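Local atomic coordinates of glycerol-3-phosphate dehydrogenase [NAD(P)+] (Coxiella burnetii, PDB entry 3K96), a protein that probably catalyses the NAD(P)H-dependent reduction of dihydroxyacetone phosphate to sn-glycerol 3-phosphate, the precursor for phospholipid synthesis. Residues 120-134 / 147-161. Sequence-based numbering, arbitrary orientation. Where two conformers were deposited one is given.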
loop_
_atom_site.group_PDB
_atom_site.type_symbol
_atom_site.label_atom_id
_atom_site.label_comp_id
_atom_site.label_asym_id
_atom_site.label_seq_id
_atom_site.Cartn_x
_atom_site.Cartn_y
_atom_site.Cartn_z
ATOM N N LYS A 120 37.636 0.846 9.320
ATOM C CA LYS A 120 38.232 1.093 10.651
ATOM C C LYS A 120 39.494 1.958 10.668
ATOM O O LYS A 120 39.566 2.883 11.450
ATOM C CB LYS A 120 38.448 -0.190 11.455
ATOM C CG LYS A 120 37.129 -0.774 11.961
ATOM C CD LYS A 120 37.306 -2.047 12.729
ATOM C CE LYS A 120 35.980 -2.524 13.297
ATOM N NZ LYS A 120 36.176 -3.709 14.143
ATOM N N PRO A 121 40.474 1.672 9.802
ATOM C CA PRO A 121 41.687 2.485 9.836
ATOM C C PRO A 121 41.532 3.828 9.178
ATOM O O PRO A 121 42.484 4.582 9.143
ATOM C CB PRO A 121 42.691 1.669 9.018
ATOM C CG PRO A 121 42.061 0.337 8.805
ATOM C CD PRO A 121 40.604 0.516 8.916
ATOM N N LEU A 122 40.339 4.141 8.670
ATOM C CA LEU A 122 40.137 5.368 7.934
ATOM C C LEU A 122 39.258 6.391 8.642
ATOM O O LEU A 122 39.075 7.496 8.144
ATOM C CB LEU A 122 39.542 5.034 6.553
ATOM C CG LEU A 122 40.322 3.987 5.744
ATOM C CD1 LEU A 122 39.560 3.648 4.468
ATOM C CD2 LEU A 122 41.752 4.434 5.409
ATOM N N ILE A 123 38.727 6.050 9.798
ATOM C CA ILE A 123 37.858 6.981 10.510
ATOM C C ILE A 123 38.648 8.102 11.192
ATOM O O ILE A 123 39.749 7.866 11.687
ATOM C CB ILE A 123 37.012 6.248 11.580
ATOM C CG1 ILE A 123 36.138 5.168 10.915
ATOM C CG2 ILE A 123 36.130 7.212 12.335
ATOM C CD1 ILE A 123 35.394 5.650 9.685
ATOM N N ASP A 124 38.105 9.320 11.205
ATOM C CA ASP A 124 38.778 10.400 11.933
ATOM C C ASP A 124 37.833 11.019 12.957
ATOM O O ASP A 124 36.663 10.609 13.099
ATOM C CB ASP A 124 39.445 11.444 11.011
ATOM C CG ASP A 124 38.485 12.495 10.489
ATOM O OD1 ASP A 124 37.252 12.402 10.707
ATOM O OD2 ASP A 124 38.989 13.445 9.864
ATOM N N ALA A 125 38.362 12.000 13.672
ATOM C CA ALA A 125 37.668 12.650 14.760
ATOM C C ALA A 125 36.309 13.234 14.426
ATOM O O ALA A 125 35.449 13.256 15.285
ATOM C CB ALA A 125 38.591 13.732 15.393
ATOM N N LYS A 126 36.093 13.700 13.202
ATOM C CA LYS A 126 34.792 14.273 12.863
ATOM C C LYS A 126 34.006 13.499 11.783
ATOM O O LYS A 126 33.074 14.016 11.182
ATOM C CB LYS A 126 34.937 15.722 12.465
ATOM C CG LYS A 126 35.766 15.993 11.235
ATOM C CD LYS A 126 35.730 17.490 11.020
ATOM C CE LYS A 126 36.466 17.926 9.806
ATOM N NZ LYS A 126 36.401 19.413 9.727
ATOM N N THR A 127 34.384 12.262 11.560
ATOM C CA THR A 127 33.705 11.441 10.586
ATOM C C THR A 127 32.235 11.235 10.965
ATOM O O THR A 127 31.910 11.006 12.134
ATOM C CB THR A 127 34.385 10.082 10.456
ATOM O OG1 THR A 127 35.660 10.274 9.856
ATOM C CG2 THR A 127 33.539 9.100 9.583
ATOM N N ARG A 128 31.363 11.368 9.963
ATOM C CA ARG A 128 29.927 11.142 10.111
ATOM C C ARG A 128 29.534 10.133 9.056
ATOM O O ARG A 128 29.959 10.234 7.907
ATOM C CB ARG A 128 29.150 12.441 9.957
ATOM C CG ARG A 128 29.629 13.510 10.927
ATOM C CD ARG A 128 28.713 14.693 10.926
ATOM N NE ARG A 128 28.738 15.460 9.689
ATOM C CZ ARG A 128 28.048 16.580 9.515
ATOM N NH1 ARG A 128 27.279 17.044 10.488
ATOM N NH2 ARG A 128 28.121 17.231 8.376
ATOM N N ILE A 129 28.697 9.183 9.451
ATOM C CA ILE A 129 28.322 8.074 8.596
ATOM C C ILE A 129 26.821 7.937 8.391
ATOM O O ILE A 129 26.062 7.775 9.331
ATOM C CB ILE A 129 28.889 6.749 9.179
ATOM C CG1 ILE A 129 30.423 6.780 9.150
ATOM C CG2 ILE A 129 28.415 5.502 8.372
ATOM C CD1 ILE A 129 31.042 5.655 9.911
ATOM N N ALA A 130 26.402 8.017 7.137
ATOM C CA ALA A 130 24.996 7.841 6.789
ATOM C C ALA A 130 24.938 6.631 5.895
ATOM O O ALA A 130 25.952 6.254 5.334
ATOM C CB ALA A 130 24.451 9.072 6.076
ATOM N N TRP A 131 23.770 5.978 5.807
ATOM C CA TRP A 131 23.614 4.844 4.902
ATOM C C TRP A 131 22.211 4.796 4.275
ATOM O O TRP A 131 21.220 5.286 4.842
ATOM C CB TRP A 131 23.922 3.497 5.577
ATOM C CG TRP A 131 23.013 3.199 6.725
ATOM C CD1 TRP A 131 21.808 2.548 6.676
ATOM C CD2 TRP A 131 23.218 3.564 8.080
ATOM N NE1 TRP A 131 21.251 2.492 7.933
ATOM C CE2 TRP A 131 22.102 3.113 8.813
ATOM C CE3 TRP A 131 24.241 4.238 8.754
ATOM C CZ2 TRP A 131 21.984 3.309 10.180
ATOM C CZ3 TRP A 131 24.121 4.437 10.118
ATOM C CH2 TRP A 131 22.998 3.974 10.816
ATOM N N GLY A 132 22.182 4.223 3.075
ATOM C CA GLY A 132 20.963 3.973 2.317
ATOM C C GLY A 132 20.693 2.480 2.266
ATOM O O GLY A 132 19.654 2.048 1.729
ATOM N N THR A 133 21.639 1.690 2.795
ATOM C CA THR A 133 21.491 0.227 2.888
ATOM C C THR A 133 20.253 -0.129 3.712
ATOM O O THR A 133 19.945 0.542 4.685
ATOM C CB THR A 133 22.714 -0.388 3.604
ATOM O OG1 THR A 133 23.913 -0.024 2.903
ATOM C CG2 THR A 133 22.604 -1.913 3.728
ATOM N N LYS A 134 19.561 -1.197 3.330
ATOM C CA LYS A 134 18.365 -1.686 4.052
ATOM C C LYS A 134 18.561 -3.175 4.335
ATOM O O LYS A 134 18.938 -3.930 3.458
ATOM C CB LYS A 134 17.095 -1.499 3.202
ATOM C CG LYS A 134 16.834 -0.055 2.780
ATOM C CD LYS A 134 15.634 0.061 1.834
ATOM C CE LYS A 134 15.464 1.483 1.345
ATOM N NZ LYS A 134 14.397 1.656 0.342
ATOM N N VAL A 147 27.700 0.185 12.942
ATOM C CA VAL A 147 28.451 1.406 12.806
ATOM C C VAL A 147 28.983 1.881 14.182
ATOM O O VAL A 147 30.194 2.113 14.344
ATOM C CB VAL A 147 27.653 2.532 12.111
ATOM C CG1 VAL A 147 28.455 3.816 12.143
ATOM C CG2 VAL A 147 27.311 2.179 10.631
ATOM N N ALA A 148 28.096 1.989 15.169
ATOM C CA ALA A 148 28.482 2.475 16.496
ATOM C C ALA A 148 29.500 1.566 17.200
ATOM O O ALA A 148 30.535 2.039 17.686
ATOM C CB ALA A 148 27.245 2.685 17.381
ATOM N N THR A 149 29.221 0.267 17.241
ATOM C CA THR A 149 30.117 -0.686 17.889
ATOM C C THR A 149 31.507 -0.762 17.254
ATOM O O THR A 149 32.511 -0.741 17.954
ATOM C CB THR A 149 29.490 -2.090 17.890
ATOM O OG1 THR A 149 28.289 -2.036 18.648
ATOM C CG2 THR A 149 30.432 -3.152 18.504
ATOM N N GLU A 150 31.570 -0.823 15.931
ATOM C CA GLU A 150 32.843 -0.970 15.253
ATOM C C GLU A 150 33.642 0.314 15.003
ATOM O O GLU A 150 34.849 0.265 15.021
ATOM C CB GLU A 150 32.646 -1.688 13.904
ATOM C CG GLU A 150 31.890 -2.988 13.979
ATOM C CD GLU A 150 32.468 -3.980 14.978
ATOM O OE1 GLU A 150 33.675 -3.898 15.254
ATOM O OE2 GLU A 150 31.716 -4.875 15.459
ATOM N N LEU A 151 32.966 1.440 14.747
ATOM C CA LEU A 151 33.650 2.697 14.417
ATOM C C LEU A 151 33.541 3.748 15.531
ATOM O O LEU A 151 34.132 4.818 15.429
ATOM C CB LEU A 151 33.071 3.280 13.114
ATOM C CG LEU A 151 33.044 2.351 11.870
ATOM C CD1 LEU A 151 32.426 3.022 10.647
ATOM C CD2 LEU A 151 34.439 1.874 11.504
ATOM N N GLY A 152 32.785 3.452 16.581
ATOM C CA GLY A 152 32.603 4.400 17.648
ATOM C C GLY A 152 31.290 5.128 17.421
ATOM O O GLY A 152 30.717 5.083 16.328
ATOM N N GLN A 153 30.828 5.795 18.457
ATOM C CA GLN A 153 29.582 6.526 18.453
ATOM C C GLN A 153 29.646 7.836 17.686
ATOM O O GLN A 153 29.546 8.922 18.256
ATOM C CB GLN A 153 29.182 6.792 19.887
ATOM C CG GLN A 153 28.813 5.506 20.630
ATOM C CD GLN A 153 27.486 4.906 20.125
ATOM O OE1 GLN A 153 26.753 5.525 19.329
ATOM N NE2 GLN A 153 27.165 3.725 20.609
ATOM N N VAL A 154 29.793 7.718 16.383
ATOM C CA VAL A 154 29.854 8.854 15.503
ATOM C C VAL A 154 28.456 9.342 15.135
ATOM O O VAL A 154 27.487 8.640 15.334
ATOM C CB VAL A 154 30.573 8.444 14.210
ATOM C CG1 VAL A 154 32.060 8.003 14.525
ATOM C CG2 VAL A 154 29.784 7.321 13.500
ATOM N N PRO A 155 28.347 10.569 14.634
ATOM C CA PRO A 155 27.050 10.983 14.143
ATOM C C PRO A 155 26.595 10.024 12.995
ATOM O O PRO A 155 27.368 9.729 12.071
ATOM C CB PRO A 155 27.300 12.397 13.623
ATOM C CG PRO A 155 28.541 12.884 14.397
ATOM C CD PRO A 155 29.362 11.642 14.558
ATOM N N MET A 156 25.346 9.560 13.070
ATOM C CA MET A 156 24.821 8.577 12.134
ATOM C C MET A 156 23.460 8.978 11.584
ATOM O O MET A 156 22.741 9.720 12.221
ATOM C CB MET A 156 24.619 7.255 12.863
ATOM C CG MET A 156 25.846 6.618 13.382
ATOM S SD MET A 156 25.468 4.960 13.974
ATOM C CE MET A 156 24.627 5.186 15.548
ATOM N N ALA A 157 23.114 8.457 10.410
ATOM C CA ALA A 157 21.826 8.745 9.788
ATOM C C ALA A 157 21.457 7.668 8.788
ATOM O O ALA A 157 22.333 7.042 8.196
ATOM C CB ALA A 157 21.844 10.109 9.078
ATOM N N VAL A 158 20.149 7.475 8.613
ATOM C CA VAL A 158 19.619 6.520 7.652
ATOM C C VAL A 158 18.636 7.237 6.752
ATOM O O VAL A 158 17.830 8.036 7.210
ATOM C CB VAL A 158 18.925 5.313 8.328
ATOM C CG1 VAL A 158 17.849 5.770 9.280
ATOM C CG2 VAL A 158 18.335 4.335 7.268
ATOM N N ILE A 159 18.742 6.988 5.455
ATOM C CA ILE A 159 17.837 7.567 4.482
ATOM C C ILE A 159 17.085 6.370 3.877
ATOM O O ILE A 159 17.705 5.413 3.401
ATOM C CB ILE A 159 18.583 8.376 3.428
ATOM C CG1 ILE A 159 17.593 9.169 2.573
ATOM C CG2 ILE A 159 19.476 7.460 2.582
ATOM C CD1 ILE A 159 18.272 10.087 1.567
ATOM N N SER A 160 15.757 6.431 3.923
ATOM C CA SER A 160 14.918 5.328 3.492
ATOM C C SER A 160 13.531 5.763 3.085
ATOM O O SER A 160 12.912 6.567 3.752
ATOM C CB SER A 160 14.786 4.347 4.640
ATOM O OG SER A 160 14.373 3.076 4.193
ATOM N N GLY A 161 13.060 5.227 1.970
ATOM C CA GLY A 161 11.719 5.524 1.474
ATOM C C GLY A 161 11.447 4.852 0.142
ATOM O O GLY A 161 12.297 4.100 -0.356
HETATM O O HOH W 1 17.909 3.968 1.131
HETATM O O HOH W 2 15.250 4.361 0.093
#
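Trp-131 lays one indole face against strand 156-160: the carbonyl O of Ala-157 sits 3.4 Å from CE3, and CB of Val-158 lies over the pyrrole side, 3.7 Å from NE1. With CG held between the backbone N and the carbonyl carbon (chi1 61°), the ring folds over the neighbouring strand. Met-156 SD adds a Met-aromatic contact at the edge of the six-membered ring, while Val-147 CG2 approaches CZ3 obliquely. The strands are joined by a parallel ladder, in which Ile-129 N donates to Pro-155 O at 3.0 Å and Ile-159 N to Trp-131 O at 3.1 Å. Where the strands begin, Arg-128 CG crosses Pro-155 CB and CG at about a right angle. Beyond the ladder's other end, water 1 donates to Gly-132 O and Ile-159 O. Water 2 accepts from Gly-161 N and Lys-134 NZ, predicted substrate-binding residues; Lys-134 also salt-bridges Asp-269. At the C-terminal end of helix 143-151, Lys-120 NZ meets Glu-150 OE1 at 2.7 Å in a salt bridge, from the anti side but 28° out of the carboxylate plane. Strand 128-131, helix 143-151 and strand 156-160 form a Rossmann-type beta-alpha-beta unit: the helix covers the Ile-129 and Trp-131 face, helix 183-193 the Ala-130 and Ala-157 face, and strand 102-105 pairs with the other edge of 128-131.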